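Local coordinates for protein L-lysine 6-oxidase (Marinomonas mediterranea, PDB 3WEU) that oxidises the epsilon-amino group of L-lysine with a cysteine tryptophylquinone cofactor, releasing hydrogen peroxide that kills bacteria, at residues A531-T536 with E568-P573; T536-T541 with S558-T563; H542-N547 with V554-S559; V660-V665 with T674-F679. One frame throughout, in Å; residues are numbered along the deposited sequence.

Contact 1: residues A531-T536 with E568-P573; sequences ASQTET and EKVPLP
Two backbone hydrogen bonds join Ala-531 and Val-570 as an antiparallel hydrogen-bonded pair. Val-570 N donates to Ala-531 O at 2.8 Å, with an N-H...O angle of 174°, and Ala-531 N returns a bond to Val-570 O at 2.9 Å. On the N-terminal side of Val-570, segment 568-573 turns a corner at Glu-568 and Lys-569, and the regular pairing gives way to weaker contacts. The evidence is a CA-H...O approach of Ser-532 CA to Glu-568 O at 3.3 Å, while Ser-532 N meets the same oxygen at too poor an angle to bond.

Apolar contacts lie beside the paired residues. Val-570 CG2 sits between its own backbone N and carbonyl carbon (CG1 at chi1 -62°), a placement that turns this methyl onto Gln-533 CB at 3.6 Å; the two side chains cross at about a right angle. The Gln-533 chain then runs out extended, its OE1 coming no nearer than 4.3 Å to Pro-573 CG. Ala-531 CB touches Leu-572 CD1 at 4.0 Å, and Leu-572 also packs on Val-528.

Leu-572 O accepts a hydrogen bond from Asn-522 ND2, joining the residue after the strand to strand 518-522. Beyond the corner, strands 530-543 and 557-571 pair again through Gln-533 with Asp-567. Across this base of the long hairpin, cohesion therefore rests on main-chain bonds and a few methyl contacts, with no salt bridge between the two segments.

Contact 2: residues T536-T541 with S558-T563; sequences TVTSRT and SSVSAT
Ser-561 O receives the shortest polar bond between these strands, from Ser-539 N at 2.8 Å, with the N-H nearly straight at 177°. Ser-561 N answers with a bond to Ser-539 O at 3.0 Å. The same double exchange joins Val-537 to Thr-563 and Thr-541 to Ser-559, making six backbone bonds in all. Between these hydrogen-bonded pairs stand two non-hydrogen-bonded ones, Thr-538 with Ala-562 and Arg-540 with Val-560, whose CA atoms approach to 4.3 Å. There CA-H groups face carbonyls, as Ala-562 CA faces Val-537 O at 3.1 Å.

This unbroken alternation, with segment axes 166° apart in direction, defines a regular antiparallel beta hairpin, the middle of a two-stranded arm that projects from the subunit. One face carries Thr-538, Arg-540, Val-560 and Ala-562. On it Val-560 divides its branches: CG1, anti to the backbone N (chi1 -179°), meets Thr-538 CG2 at 3.9 Å, while CG2 reaches Arg-540 CG at 3.9 Å. Of the arginine, CB and CG approach segment 558-563; the chain bends further out, at chi3.

On the other face, Val-537 and Thr-563 run alongside each other, with Val-537 CB 3.7 Å from Thr-563 OG1. This face, through Ser-559, Ser-561 and Thr-563, packs against His-601, Lys-685 and Asn-682 of the second subunit.

Contact 3: residues H542-N547 with V554-S559; sequences HYEWGN and VPDQSS
Val-554 opens the contact with CG2 lodged 3.6 Å from Trp-545 CE3, the two side chains crossing at about a right angle. Its carbonyl oxygen takes a hydrogen bond from a water that also donates to Asp-556 OD1 and accepts from Trp-545 N, bridging the chains where direct pairing has ended. Pro-555 contributes its carbonyl, whose O lies at the indole edge, 3.5 Å from Trp-545 CZ3. Asp-556 reaches back with OD2 to His-542 NE2 at 3.0 Å, a weak bond by its 128° angle; ring and carboxylate planes stand 84° apart. Glu-544 runs alongside this aspartate, its OE1 4.5 Å from Asp-556 OD2, like charges that the weak His-542 bond might partly offset if the ring is protonated.

Gln-557 restores strand pairing: its O accepts from Tyr-543 N at 2.7 Å and its N donates to Tyr-543 O at 3.0 Å. Its CG lies in plane at the indole edge, 3.8 Å from Trp-545 CH2, before the chain bends at chi2 (-80°). At Ser-558, CB meets the edge of the His-542 ring.

Here strands 530-543 and 557-571 fray into the loop at the arm's far end, where Tyr-543, Trp-545 and Gln-557 pack on Leu-600 and Thr-596 of the second subunit, both in its helix 596-602.

Contact 4: residues V660-V665 with T674-F679; sequences VLVGQV and TSLPVF
Val-660 and Leu-676 exchange two backbone hydrogen bonds at the close-packed part of the contact, each 2.8 Å long: Val-660 N to Leu-676 O and Leu-676 N to Val-660 O. A third, from Val-662 N to Thr-674 O, carries the pairing one residue past strand 656-661. Val-662 CG2 lies beside the backbone N (CG1 at chi1 171°), which brings it to 3.4 Å from Thr-674 O and to 3.8 Å from Leu-676 CD2. Val-660 CG2 adds a methyl contact with Val-678 CG2 at 4.0 Å. Together, the valines and Leu-676 form a continuous apolar strip beside the strand pair.

The packing is sparser at the edges. Val-665, exposed on the helix, only approaches Leu-676 CD1, its CG2 remaining 4.3 Å away, and Thr-674 offers CG2 to Val-662 CG2. On the face opposite the strip, Leu-661 CD2 touches Ser-675 CB at 3.8 Å, while the serine OG bonds to Glu-659 OE2.

Gln-664 directs its amide toward Leu-661, where OE1 accepts from Leu-661 N at 2.9 Å, the N-H angle being 155°; its NE2 donates to Gln-664 O of the second subunit. One amide thus braces the strand-to-helix turn and reaches across the interface with the second subunit, where Leu-661 packs on Gly-667 of that subunit.

Main-chain bonds thus set the register of this antiparallel strand pair, aliphatic branches fill one side, and the polar Gln-664 amide couples the turn to the partner chain.

All four are surface contacts, none with a buried residue among those that touch. Contacts 1, 2 and 3 hold the same two strands, 530-543 and 557-571, at successive levels of one arm: their centres lie about 29, 48 and 61 Å from the centre of the chain. Pairing is regular in contact 2, broken by a corner in contact 1, and partly replaced by water and side-chain bonds in contact 3. Contact 4 belongs to a separate antiparallel strand pair later in the chain, about 16 Å from contact 1 at the nearest atoms, and has four valine or leucine side-chain contacts, where contact 1 has one apolar pair. Contacts 2, 3 and 4 meet the second subunit; contact 1 does not.

Contact 1: residues A531-T536 with E568-P573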
loop_
_atom_site.group_PDB
_atom_site.type_symbol
_atom_site.label_atom_id
_atom_site.label_comp_id
_atom_site.label_asym_id
_atom_site.label_seq_id
_atom_site.Cartn_x
_atom_site.Cartn_y
_atom_site.Cartn_z
ATOM N N ALA A 531 21.490 -5.390 12.160
ATOM C CA ALA A 531 22.503 -4.864 11.244
ATOM C C ALA A 531 21.890 -4.875 9.882
ATOM O O ALA A 531 20.811 -5.535 9.671
ATOM C CB ALA A 531 23.652 -5.799 11.259
ATOM N N SER A 532 22.559 -4.232 8.914
ATOM C CA SER A 532 22.075 -4.402 7.525
ATOM C C SER A 532 22.671 -5.680 7.017
ATOM O O SER A 532 23.736 -6.122 7.454
ATOM C CB SER A 532 22.476 -3.211 6.665
ATOM O OG SER A 532 23.874 -3.219 6.593
ATOM N N GLN A 533 21.980 -6.330 6.096
ATOM C CA GLN A 533 22.459 -7.528 5.555
ATOM C C GLN A 533 22.337 -7.464 4.037
ATOM O O GLN A 533 21.263 -7.088 3.509
ATOM C CB GLN A 533 21.686 -8.678 6.106
ATOM C CG GLN A 533 22.087 -10.045 5.586
ATOM C CD GLN A 533 21.283 -11.150 6.226
ATOM O OE1 GLN A 533 21.579 -11.673 7.336
ATOM N NE2 GLN A 533 20.239 -11.532 5.515
ATOM N N THR A 534 23.412 -7.839 3.359
ATOM C CA THR A 534 23.416 -7.878 1.891
ATOM C C THR A 534 23.677 -9.273 1.508
ATOM O O THR A 534 24.749 -9.859 1.852
ATOM C CB THR A 534 24.428 -6.898 1.287
ATOM O OG1 THR A 534 24.100 -5.571 1.717
ATOM C CG2 THR A 534 24.429 -6.913 -0.276
ATOM N N GLU A 535 22.719 -9.844 0.765
ATOM C CA GLU A 535 22.809 -11.200 0.256
ATOM C C GLU A 535 22.951 -11.095 -1.278
ATOM O O GLU A 535 22.035 -10.592 -1.940
ATOM C CB GLU A 535 21.561 -12.024 0.572
ATOM C CG GLU A 535 21.755 -13.481 0.139
ATOM C CD GLU A 535 20.476 -14.330 0.135
ATOM O OE1 GLU A 535 19.432 -13.852 0.560
ATOM O OE2 GLU A 535 20.541 -15.499 -0.319
ATOM N N THR A 536 24.105 -11.471 -1.797
ATOM C CA THR A 536 24.382 -11.438 -3.260
ATOM C C THR A 536 24.477 -12.855 -3.752
ATOM O O THR A 536 25.268 -13.643 -3.245
ATOM C CB THR A 536 25.673 -10.689 -3.545
ATOM O OG1 THR A 536 25.566 -9.399 -2.920
ATOM C CG2 THR A 536 25.884 -10.480 -5.055
ATOM N N GLU A 568 17.843 -3.611 5.529
ATOM C CA GLU A 568 18.502 -2.589 6.313
ATOM C C GLU A 568 18.651 -2.923 7.816
ATOM O O GLU A 568 19.584 -2.444 8.472
ATOM C CB GLU A 568 17.813 -1.228 6.108
ATOM C CG GLU A 568 18.791 -0.043 5.909
ATOM C CD GLU A 568 19.821 -0.173 4.732
ATOM O OE1 GLU A 568 20.997 0.290 4.863
ATOM O OE2 GLU A 568 19.499 -0.725 3.659
ATOM N N LYS A 569 17.737 -3.709 8.363
ATOM C CA LYS A 569 17.746 -3.946 9.809
ATOM C C LYS A 569 17.237 -5.340 10.044
ATOM O O LYS A 569 16.019 -5.511 10.124
ATOM C CB LYS A 569 16.806 -2.970 10.539
ATOM C CG LYS A 569 17.154 -1.505 10.326
ATOM C CD LYS A 569 16.747 -0.559 11.451
ATOM C CE LYS A 569 15.429 -0.903 12.156
ATOM N NZ LYS A 569 14.176 -0.983 11.344
ATOM N N VAL A 570 18.133 -6.313 10.153
ATOM C CA VAL A 570 17.785 -7.663 10.516
ATOM C C VAL A 570 18.649 -8.131 11.661
ATOM O O VAL A 570 19.714 -7.634 11.826
ATOM C CB VAL A 570 17.967 -8.630 9.341
ATOM C CG1 VAL A 570 17.005 -8.183 8.215
ATOM C CG2 VAL A 570 19.411 -8.719 8.885
ATOM N N PRO A 571 18.144 -9.064 12.449
ATOM C CA PRO A 571 18.954 -9.601 13.514
ATOM C C PRO A 571 20.285 -10.099 13.008
ATOM O O PRO A 571 20.344 -10.795 12.042
ATOM C CB PRO A 571 18.083 -10.775 14.043
ATOM C CG PRO A 571 16.652 -10.362 13.727
ATOM C CD PRO A 571 16.795 -9.680 12.388
ATOM N N LEU A 572 21.358 -9.703 13.640
ATOM C CA LEU A 572 22.683 -10.172 13.270
ATOM C C LEU A 572 22.859 -11.621 13.655
ATOM O O LEU A 572 22.720 -11.944 14.825
ATOM C CB LEU A 572 23.775 -9.352 13.942
ATOM C CG LEU A 572 25.206 -9.715 13.561
ATOM C CD1 LEU A 572 25.467 -9.322 12.066
ATOM C CD2 LEU A 572 26.166 -9.071 14.511
ATOM N N PRO A 573 23.179 -12.498 12.714
ATOM C CA PRO A 573 23.518 -13.871 13.117
ATOM C C PRO A 573 24.852 -13.889 13.852
ATOM O O PRO A 573 25.673 -13.040 13.554
ATOM C CB PRO A 573 23.699 -14.579 11.819
ATOM C CG PRO A 573 23.086 -13.714 10.782
ATOM C CD PRO A 573 23.230 -12.335 11.244
#

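Contact 2: residues T536-T541 with S558-T563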
loop_
_atom_site.group_PDB
_atom_site.type_symbol
_atom_site.label_atom_id
_atom_site.label_comp_id
_atom_site.label_asym_id
_atom_site.label_seq_id
_atom_site.Cartn_x
_atom_site.Cartn_y
_atom_site.Cartn_z
ATOM N N THR A 536 24.105 -11.471 -1.797
ATOM C CA THR A 536 24.382 -11.438 -3.260
ATOM C C THR A 536 24.477 -12.855 -3.752
ATOM O O THR A 536 25.268 -13.643 -3.245
ATOM C CB THR A 536 25.673 -10.689 -3.545
ATOM O OG1 THR A 536 25.566 -9.399 -2.920
ATOM C CG2 THR A 536 25.884 -10.480 -5.055
ATOM N N VAL A 537 23.653 -13.214 -4.747
ATOM C CA VAL A 537 23.659 -14.539 -5.295
ATOM C C VAL A 537 24.073 -14.416 -6.752
ATOM O O VAL A 537 23.385 -13.775 -7.527
ATOM C CB VAL A 537 22.288 -15.205 -5.202
ATOM C CG1 VAL A 537 22.377 -16.615 -5.790
ATOM C CG2 VAL A 537 21.833 -15.332 -3.749
ATOM N N THR A 538 25.237 -14.957 -7.087
ATOM C CA THR A 538 25.770 -14.905 -8.430
ATOM C C THR A 538 25.679 -16.297 -9.032
ATOM O O THR A 538 26.231 -17.236 -8.472
ATOM C CB THR A 538 27.202 -14.462 -8.402
ATOM O OG1 THR A 538 27.250 -13.178 -7.795
ATOM C CG2 THR A 538 27.750 -14.358 -9.829
ATOM N N SER A 539 24.968 -16.415 -10.163
ATOM C CA SER A 539 24.628 -17.715 -10.749
ATOM C C SER A 539 25.080 -17.788 -12.199
ATOM O O SER A 539 24.766 -16.902 -12.977
ATOM C CB SER A 539 23.142 -17.933 -10.719
ATOM O OG SER A 539 22.630 -17.955 -9.408
ATOM N N ARG A 540 25.789 -18.850 -12.545
ATOM C CA ARG A 540 26.145 -19.139 -13.930
ATOM C C ARG A 540 25.285 -20.316 -14.371
ATOM O O ARG A 540 25.299 -21.401 -13.729
ATOM C CB ARG A 540 27.611 -19.527 -14.048
ATOM C CG ARG A 540 28.124 -19.536 -15.490
ATOM C CD ARG A 540 29.556 -20.011 -15.631
ATOM N NE ARG A 540 29.589 -21.457 -15.861
ATOM C CZ ARG A 540 29.611 -22.409 -14.915
ATOM N NH1 ARG A 540 29.624 -22.110 -13.614
ATOM N NH2 ARG A 540 29.626 -23.697 -15.282
ATOM N N THR A 541 24.556 -20.106 -15.464
ATOM C CA THR A 541 23.750 -21.147 -16.056
ATOM C C THR A 541 24.498 -21.650 -17.290
ATOM O O THR A 541 24.922 -20.871 -18.145
ATOM C CB THR A 541 22.404 -20.627 -16.472
ATOM O OG1 THR A 541 21.737 -20.117 -15.330
ATOM C CG2 THR A 541 21.588 -21.750 -17.085
ATOM N N SER A 558 26.255 -20.341 -22.189
ATOM C CA SER A 558 26.213 -20.001 -20.774
ATOM C C SER A 558 26.050 -18.531 -20.574
ATOM O O SER A 558 26.339 -17.757 -21.454
ATOM C CB SER A 558 27.477 -20.509 -20.057
ATOM O OG SER A 558 28.525 -19.724 -20.454
ATOM N N SER A 559 25.488 -18.157 -19.437
ATOM C CA SER A 559 25.364 -16.737 -19.059
ATOM C C SER A 559 25.390 -16.658 -17.530
ATOM O O SER A 559 25.266 -17.687 -16.827
ATOM C CB SER A 559 24.084 -16.103 -19.588
ATOM O OG SER A 559 23.017 -16.885 -19.150
ATOM N N VAL A 560 25.577 -15.449 -17.051
ATOM C CA VAL A 560 25.702 -15.194 -15.624
ATOM C C VAL A 560 24.679 -14.130 -15.293
ATOM O O VAL A 560 24.414 -13.232 -16.076
ATOM C CB VAL A 560 27.120 -14.694 -15.255
ATOM C CG1 VAL A 560 27.225 -14.448 -13.729
ATOM C CG2 VAL A 560 28.182 -15.689 -15.705
ATOM N N SER A 561 24.077 -14.263 -14.130
ATOM C CA SER A 561 23.000 -13.449 -13.650
ATOM C C SER A 561 23.360 -13.252 -12.134
ATOM O O SER A 561 24.066 -14.108 -11.564
ATOM C CB SER A 561 21.733 -14.307 -13.720
ATOM O OG SER A 561 20.598 -13.500 -13.757
ATOM N N ALA A 562 22.876 -12.182 -11.512
ATOM C CA ALA A 562 23.069 -11.955 -10.071
ATOM C C ALA A 562 21.871 -11.254 -9.496
ATOM O O ALA A 562 21.116 -10.524 -10.215
ATOM C CB ALA A 562 24.329 -11.175 -9.774
ATOM N N THR A 563 21.619 -11.564 -8.220
ATOM C CA THR A 563 20.612 -10.850 -7.479
ATOM C C THR A 563 21.314 -10.290 -6.227
ATOM O O THR A 563 22.293 -10.897 -5.735
ATOM C CB THR A 563 19.410 -11.711 -7.101
ATOM O OG1 THR A 563 19.832 -12.677 -6.170
ATOM C CG2 THR A 563 18.768 -12.429 -8.335
#

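Contact 3: residues H542-N547 with V554-S559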
loop_
_atom_site.group_PDB
_atom_site.type_symbol
_atom_site.label_atom_id
_atom_site.label_comp_id
_atom_site.label_asym_id
_atom_site.label_seq_id
_atom_site.Cartn_x
_atom_site.Cartn_y
_atom_site.Cartn_z
ATOM N N HIS A 542 24.671 -22.948 -17.376
ATOM C CA HIS A 542 25.391 -23.500 -18.436
ATOM C C HIS A 542 24.455 -24.519 -19.087
ATOM O O HIS A 542 23.883 -25.355 -18.417
ATOM C CB HIS A 542 26.632 -24.109 -17.909
ATOM C CG HIS A 542 27.408 -24.840 -18.920
ATOM N ND1 HIS A 542 27.320 -26.203 -19.073
ATOM C CD2 HIS A 542 28.243 -24.405 -19.884
ATOM C CE1 HIS A 542 28.099 -26.572 -20.073
ATOM N NE2 HIS A 542 28.639 -25.498 -20.596
ATOM N N TYR A 543 24.354 -24.469 -20.395
ATOM C CA TYR A 543 23.519 -25.425 -21.134
ATOM C C TYR A 543 24.393 -26.244 -22.049
ATOM O O TYR A 543 25.249 -25.680 -22.756
ATOM C CB TYR A 543 22.501 -24.705 -22.007
ATOM C CG TYR A 543 21.369 -24.033 -21.297
ATOM C CD1 TYR A 543 20.193 -24.718 -21.083
ATOM C CD2 TYR A 543 21.440 -22.713 -20.924
ATOM C CE1 TYR A 543 19.117 -24.100 -20.464
ATOM C CE2 TYR A 543 20.376 -22.088 -20.325
ATOM C CZ TYR A 543 19.241 -22.796 -20.093
ATOM O OH TYR A 543 18.161 -22.213 -19.506
ATOM N N GLU A 544 24.104 -27.541 -22.102
ATOM C CA GLU A 544 24.740 -28.489 -23.009
ATOM C C GLU A 544 23.661 -29.390 -23.559
ATOM O O GLU A 544 22.773 -29.821 -22.831
ATOM C CB GLU A 544 25.659 -29.482 -22.294
ATOM C CG GLU A 544 26.624 -28.924 -21.309
ATOM C CD GLU A 544 27.238 -30.069 -20.509
ATOM O OE1 GLU A 544 27.957 -30.866 -21.148
ATOM O OE2 GLU A 544 26.875 -30.197 -19.298
ATOM N N TRP A 545 23.785 -29.729 -24.803
ATOM C CA TRP A 545 22.795 -30.619 -25.439
ATOM C C TRP A 545 23.422 -31.937 -25.770
ATOM O O TRP A 545 24.564 -31.957 -26.214
ATOM C CB TRP A 545 22.223 -29.930 -26.673
ATOM C CG TRP A 545 21.340 -28.851 -26.258
ATOM C CD1 TRP A 545 20.026 -28.978 -25.917
ATOM C CD2 TRP A 545 21.679 -27.530 -26.042
ATOM N NE1 TRP A 545 19.521 -27.785 -25.493
ATOM C CE2 TRP A 545 20.528 -26.874 -25.558
ATOM C CE3 TRP A 545 22.866 -26.795 -26.215
ATOM C CZ2 TRP A 545 20.515 -25.543 -25.252
ATOM C CZ3 TRP A 545 22.867 -25.484 -25.881
ATOM C CH2 TRP A 545 21.680 -24.853 -25.459
ATOM N N GLY A 546 22.724 -33.040 -25.535
ATOM C CA GLY A 546 23.283 -34.325 -25.976
ATOM C C GLY A 546 22.210 -35.249 -26.510
ATOM O O GLY A 546 21.142 -34.793 -26.926
ATOM N N ASN A 547 22.476 -36.542 -26.438
ATOM C CA ASN A 547 21.673 -37.561 -27.089
ATOM C C ASN A 547 21.544 -37.187 -28.552
ATOM O O ASN A 547 20.474 -37.336 -29.148
ATOM C CB ASN A 547 20.279 -37.715 -26.482
ATOM C CG ASN A 547 20.304 -38.455 -25.177
ATOM O OD1 ASN A 547 21.344 -39.049 -24.779
ATOM N ND2 ASN A 547 19.188 -38.396 -24.461
ATOM N N VAL A 554 26.495 -29.542 -31.029
ATOM C CA VAL A 554 26.048 -28.201 -30.851
ATOM C C VAL A 554 26.752 -27.511 -29.683
ATOM O O VAL A 554 26.993 -28.109 -28.637
ATOM C CB VAL A 554 24.522 -28.061 -30.755
ATOM C CG1 VAL A 554 23.810 -29.140 -31.558
ATOM C CG2 VAL A 554 23.983 -27.989 -29.369
ATOM N N PRO A 555 27.067 -26.254 -29.885
ATOM C CA PRO A 555 27.822 -25.514 -28.905
ATOM C C PRO A 555 27.057 -25.349 -27.597
ATOM O O PRO A 555 25.844 -25.110 -27.630
ATOM C CB PRO A 555 27.982 -24.125 -29.564
ATOM C CG PRO A 555 27.704 -24.292 -31.030
ATOM C CD PRO A 555 26.756 -25.458 -31.102
ATOM N N ASP A 556 27.766 -25.443 -26.480
ATOM C CA ASP A 556 27.203 -25.094 -25.193
ATOM C C ASP A 556 26.878 -23.593 -25.171
ATOM O O ASP A 556 27.342 -22.819 -25.978
ATOM C CB ASP A 556 28.218 -25.348 -24.080
ATOM C CG ASP A 556 28.575 -26.804 -23.905
ATOM O OD1 ASP A 556 28.016 -27.730 -24.569
ATOM O OD2 ASP A 556 29.432 -27.030 -23.042
ATOM N N GLN A 557 26.054 -23.166 -24.238
ATOM C CA GLN A 557 25.756 -21.776 -24.082
ATOM C C GLN A 557 25.868 -21.533 -22.572
ATOM O O GLN A 557 25.531 -22.401 -21.770
ATOM C CB GLN A 557 24.287 -21.506 -24.448
ATOM C CG GLN A 557 23.911 -21.793 -25.896
ATOM C CD GLN A 557 24.334 -20.681 -26.811
ATOM O OE1 GLN A 557 24.566 -19.567 -26.374
ATOM N NE2 GLN A 557 24.421 -20.970 -28.077
ATOM N N SER A 558 26.255 -20.341 -22.189
ATOM C CA SER A 558 26.213 -20.001 -20.774
ATOM C C SER A 558 26.050 -18.531 -20.574
ATOM O O SER A 558 26.339 -17.757 -21.454
ATOM C CB SER A 558 27.477 -20.509 -20.057
ATOM O OG SER A 558 28.525 -19.724 -20.454
ATOM N N SER A 559 25.488 -18.157 -19.437
ATOM C CA SER A 559 25.364 -16.737 -19.059
ATOM C C SER A 559 25.390 -16.658 -17.530
ATOM O O SER A 559 25.266 -17.687 -16.827
ATOM C CB SER A 559 24.084 -16.103 -19.588
ATOM O OG SER A 559 23.017 -16.885 -19.150
HETATM O O HOH W 1 26.143 -28.482 -26.137
#

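Contact 4: residues V660-V665 with T674-F679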
loop_
_atom_site.group_PDB
_atom_site.type_symbol
_atom_site.label_atom_id
_atom_site.label_comp_id
_atom_site.label_asym_id
_atom_site.label_seq_id
_atom_site.Cartn_x
_atom_site.Cartn_y
_atom_site.Cartn_z
ATOM N N VAL A 660 -2.176 -26.882 2.188
ATOM C CA VAL A 660 -1.376 -26.707 0.960
ATOM C C VAL A 660 -0.425 -27.892 0.875
ATOM O O VAL A 660 0.322 -28.149 1.828
ATOM C CB VAL A 660 -0.561 -25.419 1.049
ATOM C CG1 VAL A 660 0.466 -25.310 -0.076
ATOM C CG2 VAL A 660 -1.460 -24.187 1.153
ATOM N N LEU A 661 -0.435 -28.619 -0.229
ATOM C CA LEU A 661 0.463 -29.716 -0.421
ATOM C C LEU A 661 1.880 -29.212 -0.678
ATOM O O LEU A 661 2.053 -28.245 -1.422
ATOM C CB LEU A 661 -0.019 -30.634 -1.542
ATOM C CG LEU A 661 -1.424 -31.193 -1.328
ATOM C CD1 LEU A 661 -1.766 -32.044 -2.522
ATOM C CD2 LEU A 661 -1.624 -31.967 0.013
ATOM N N VAL A 662 2.910 -29.859 -0.103
ATOM C CA VAL A 662 4.236 -29.292 -0.244
ATOM C C VAL A 662 4.684 -29.187 -1.729
ATOM O O VAL A 662 5.344 -28.225 -2.119
ATOM C CB VAL A 662 5.259 -30.014 0.633
ATOM C CG1 VAL A 662 6.648 -29.528 0.290
ATOM C CG2 VAL A 662 4.934 -29.630 2.079
ATOM N N GLY A 663 4.219 -30.094 -2.558
ATOM C CA GLY A 663 4.587 -30.023 -3.957
ATOM C C GLY A 663 3.965 -28.879 -4.697
ATOM O O GLY A 663 4.383 -28.564 -5.835
ATOM N N GLN A 664 2.975 -28.257 -4.103
ATOM C CA GLN A 664 2.434 -27.020 -4.653
ATOM C C GLN A 664 3.478 -25.933 -4.605
ATOM O O GLN A 664 3.552 -25.121 -5.493
ATOM C CB GLN A 664 1.168 -26.568 -4.003
ATOM C CG GLN A 664 -0.002 -27.459 -4.333
ATOM C CD GLN A 664 -1.251 -27.030 -3.667
ATOM O OE1 GLN A 664 -1.659 -27.592 -2.646
ATOM N NE2 GLN A 664 -1.923 -26.050 -4.255
ATOM N N VAL A 665 4.259 -25.910 -3.541
ATOM C CA VAL A 665 5.345 -24.971 -3.398
ATOM C C VAL A 665 6.590 -25.400 -4.180
ATOM O O VAL A 665 7.245 -24.585 -4.810
ATOM C CB VAL A 665 5.746 -24.865 -1.917
ATOM C CG1 VAL A 665 6.965 -23.953 -1.776
ATOM C CG2 VAL A 665 4.578 -24.449 -1.082
ATOM N N THR A 674 3.339 -34.634 2.112
ATOM C CA THR A 674 3.374 -33.696 3.201
ATOM C C THR A 674 2.552 -32.452 2.900
ATOM O O THR A 674 2.480 -31.991 1.719
ATOM C CB THR A 674 4.827 -33.375 3.527
ATOM O OG1 THR A 674 5.523 -34.572 3.866
ATOM C CG2 THR A 674 4.929 -32.508 4.641
ATOM N N SER A 675 1.848 -31.924 3.909
ATOM C CA SER A 675 1.070 -30.737 3.699
ATOM C C SER A 675 1.274 -29.763 4.798
ATOM O O SER A 675 1.833 -30.104 5.878
ATOM C CB SER A 675 -0.412 -31.047 3.491
ATOM O OG SER A 675 -0.931 -31.560 4.672
ATOM N N LEU A 676 0.851 -28.536 4.534
ATOM C CA LEU A 676 1.042 -27.384 5.411
ATOM C C LEU A 676 -0.320 -26.814 5.674
ATOM O O LEU A 676 -1.013 -26.363 4.708
ATOM C CB LEU A 676 1.827 -26.269 4.662
ATOM C CG LEU A 676 3.040 -26.755 3.886
ATOM C CD1 LEU A 676 3.480 -25.713 2.881
ATOM C CD2 LEU A 676 4.155 -27.114 4.852
ATOM N N PRO A 677 -0.703 -26.737 6.952
ATOM C CA PRO A 677 -1.966 -26.114 7.232
ATOM C C PRO A 677 -1.823 -24.595 7.229
ATOM O O PRO A 677 -0.945 -24.028 7.880
ATOM C CB PRO A 677 -2.281 -26.605 8.663
ATOM C CG PRO A 677 -0.919 -26.865 9.265
ATOM C CD PRO A 677 -0.104 -27.389 8.152
ATOM N N VAL A 678 -2.765 -23.908 6.638
ATOM C CA VAL A 678 -2.741 -22.451 6.630
ATOM C C VAL A 678 -4.079 -21.890 7.062
ATOM O O VAL A 678 -5.117 -22.160 6.459
ATOM C CB VAL A 678 -2.426 -21.944 5.185
ATOM C CG1 VAL A 678 -2.410 -20.437 5.132
ATOM C CG2 VAL A 678 -1.095 -22.504 4.751
ATOM N N PHE A 679 -4.038 -21.129 8.144
ATOM C CA PHE A 679 -5.175 -20.469 8.658
ATOM C C PHE A 679 -5.160 -19.032 8.216
ATOM O O PHE A 679 -4.097 -18.404 8.130
ATOM C CB PHE A 679 -5.147 -20.530 10.192
ATOM C CG PHE A 679 -5.464 -21.900 10.721
ATOM C CD1 PHE A 679 -4.464 -22.799 10.896
ATOM C CD2 PHE A 679 -6.780 -22.274 10.961
ATOM C CE1 PHE A 679 -4.708 -24.069 11.338
ATOM C CE2 PHE A 679 -7.038 -23.529 11.435
ATOM C CZ PHE A 679 -6.001 -24.435 11.656
#